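Local coordinates for methyl-CpG-binding domain protein 3 (Homo sapiens, PDB 6CCG) that binds methylated CpG DNA through its methyl-CpG-binding domain and probably acts in the control of transcription, at residues W17-V22 with V35-P40. Sequence-based numbering, arbitrary orientation.
Sequences WEREEV and VFYYSP
Segments W17-V22 and V35-P40 pair as antiparallel neighbours, the two central strands of the four-stranded sheet in this small domain, and illustrate how one hairpin serves two differently furnished faces. E18 with Y38 and E20 with F36 form the hydrogen-bonded pairs, four backbone hydrogen bonds in all, among them E18 N to Y38 O (2.9 Å) and F36 N to E20 O (2.8 Å); R19-Y37 and E21-V35 are the non-hydrogen-bonded pairs between and beyond them. On the face carrying E20, F36 and Y38, the E20 chain runs out extended, its CG anti to the backbone N (chi1 175°), which brings OE1 within 2.7 Å of the Y38 OH that donates to it. The hydroxyl arrives from above the carboxylate plane, and carboxylate and ring stand nearly perpendicular, at 89°. V22 CG2 meets the edge of the F36 ring at CE2, 3.7 Å away, while V22 also packs on a DNA phosphate. On the other face, the methylenes of R19 lie alongside the Y37 ring, CG 3.5 Å from CE1, and its guanidinium is steadied by a salt bridge from NH1 to E21 OE2; the Y37 hydroxyl hydrogen-bonds to F66 O. Just before strand 18-23 begins and just after strand 33-38 ends, S39 CA and P40 CD sit over one face of the W17 indole in CH-pi contacts, each 3.6 Å from a ring centroid, the six- and five-membered ring respectively. Replacing W17 with alanine would probably strip S39 and P40 of this flat support and open a gap beside L51 and L55 of helix 48-55. Such a twisted antiparallel sheet with a helix packed against one face is characteristic of the methyl-CpG-binding domain fold.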
# COMPACT_ATOMS: atom_id res chain seq x y z
N TRP A 17 3.50 3.00 9.25
CA TRP A 17 3.15 2.21 8.06
C TRP A 17 3.66 2.96 6.82
O TRP A 17 3.53 4.19 6.73
CB TRP A 17 1.65 1.97 7.94
CG TRP A 17 1.13 0.88 8.83
CD1 TRP A 17 0.85 0.98 10.18
CD2 TRP A 17 0.78 -0.45 8.45
NE1 TRP A 17 0.36 -0.22 10.65
CE2 TRP A 17 0.31 -1.12 9.62
CE3 TRP A 17 0.84 -1.16 7.24
CZ2 TRP A 17 -0.11 -2.46 9.61
CZ3 TRP A 17 0.43 -2.48 7.22
CH2 TRP A 17 -0.05 -3.12 8.43
N GLU A 18 4.22 2.22 5.89
CA GLU A 18 4.76 2.83 4.65
C GLU A 18 4.10 2.27 3.42
O GLU A 18 3.60 1.13 3.43
CB GLU A 18 6.26 2.62 4.61
CG GLU A 18 6.99 3.49 5.61
CD GLU A 18 8.46 3.21 5.72
OE1 GLU A 18 9.00 2.34 4.99
OE2 GLU A 18 9.09 3.86 6.56
N ARG A 19 4.07 3.09 2.34
CA ARG A 19 3.52 2.72 1.03
C ARG A 19 4.67 2.71 -0.02
O ARG A 19 5.53 3.56 0.02
CB ARG A 19 2.44 3.73 0.59
CG ARG A 19 1.83 3.48 -0.79
CD ARG A 19 0.63 4.41 -1.09
NE ARG A 19 0.11 4.17 -2.44
CZ ARG A 19 0.61 4.68 -3.56
NH1 ARG A 19 1.67 5.52 -3.53
NH2 ARG A 19 0.05 4.38 -4.73
N GLU A 20 4.64 1.74 -0.92
CA GLU A 20 5.68 1.58 -1.94
C GLU A 20 5.02 1.34 -3.29
O GLU A 20 4.06 0.58 -3.39
CB GLU A 20 6.61 0.41 -1.62
CG GLU A 20 7.66 0.08 -2.68
CD GLU A 20 8.47 -1.13 -2.31
OE1 GLU A 20 7.90 -2.25 -2.28
OE2 GLU A 20 9.68 -0.97 -2.04
N GLU A 21 5.56 2.03 -4.32
CA GLU A 21 5.18 1.82 -5.72
C GLU A 21 6.40 1.26 -6.40
O GLU A 21 7.49 1.82 -6.25
CB GLU A 21 4.86 3.13 -6.40
CG GLU A 21 3.65 3.85 -5.88
CD GLU A 21 3.44 5.19 -6.56
OE1 GLU A 21 3.98 5.41 -7.65
OE2 GLU A 21 2.71 6.02 -5.99
N VAL A 22 6.24 0.16 -7.14
CA VAL A 22 7.34 -0.50 -7.84
C VAL A 22 6.89 -0.68 -9.31
O VAL A 22 6.14 -1.59 -9.60
CB VAL A 22 7.67 -1.88 -7.25
CG1 VAL A 22 8.84 -2.52 -8.01
CG2 VAL A 22 7.96 -1.79 -5.75
N VAL A 35 1.67 -1.73 -6.08
CA VAL A 35 1.63 -0.98 -4.83
C VAL A 35 1.69 -1.99 -3.66
O VAL A 35 0.95 -2.97 -3.67
CB VAL A 35 0.35 -0.14 -4.77
CG1 VAL A 35 0.19 0.56 -3.40
CG2 VAL A 35 0.38 0.88 -5.88
N PHE A 36 2.60 -1.74 -2.72
CA PHE A 36 2.78 -2.51 -1.52
C PHE A 36 2.65 -1.59 -0.29
O PHE A 36 2.86 -0.37 -0.41
CB PHE A 36 4.14 -3.18 -1.53
CG PHE A 36 4.37 -4.03 -2.76
CD1 PHE A 36 3.69 -5.23 -2.93
CD2 PHE A 36 5.19 -3.57 -3.80
CE1 PHE A 36 3.87 -6.02 -4.12
CE2 PHE A 36 5.40 -4.35 -4.94
CZ PHE A 36 4.73 -5.57 -5.11
N TYR A 37 2.30 -2.18 0.85
CA TYR A 37 2.35 -1.50 2.16
C TYR A 37 3.23 -2.29 3.14
O TYR A 37 3.30 -3.54 3.07
CB TYR A 37 0.96 -1.30 2.74
CG TYR A 37 0.16 -0.37 1.90
CD1 TYR A 37 0.20 1.01 2.10
CD2 TYR A 37 -0.58 -0.85 0.82
CE1 TYR A 37 -0.50 1.88 1.27
CE2 TYR A 37 -1.28 -0.01 -0.02
CZ TYR A 37 -1.26 1.35 0.21
OH TYR A 37 -1.96 2.15 -0.60
N TYR A 38 3.93 -1.58 4.01
CA TYR A 38 4.79 -2.21 4.99
C TYR A 38 4.32 -1.82 6.36
O TYR A 38 4.09 -0.63 6.62
CB TYR A 38 6.25 -1.83 4.77
CG TYR A 38 6.79 -2.37 3.46
CD1 TYR A 38 6.61 -1.68 2.27
CD2 TYR A 38 7.50 -3.59 3.42
CE1 TYR A 38 7.11 -2.18 1.06
CE2 TYR A 38 8.01 -4.10 2.23
CZ TYR A 38 7.82 -3.40 1.05
OH TYR A 38 8.33 -3.91 -0.14
N SER A 39 4.15 -2.81 7.24
CA SER A 39 3.86 -2.51 8.64
C SER A 39 5.10 -1.88 9.34
O SER A 39 6.20 -1.94 8.79
CB SER A 39 3.42 -3.79 9.38
OG SER A 39 4.48 -4.71 9.48
N PRO A 40 4.93 -1.31 10.56
CA PRO A 40 6.09 -0.85 11.36
C PRO A 40 7.17 -1.92 11.57
O PRO A 40 8.36 -1.58 11.63
CB PRO A 40 5.45 -0.49 12.72
CG PRO A 40 4.06 -0.09 12.38
CD PRO A 40 3.66 -1.02 11.23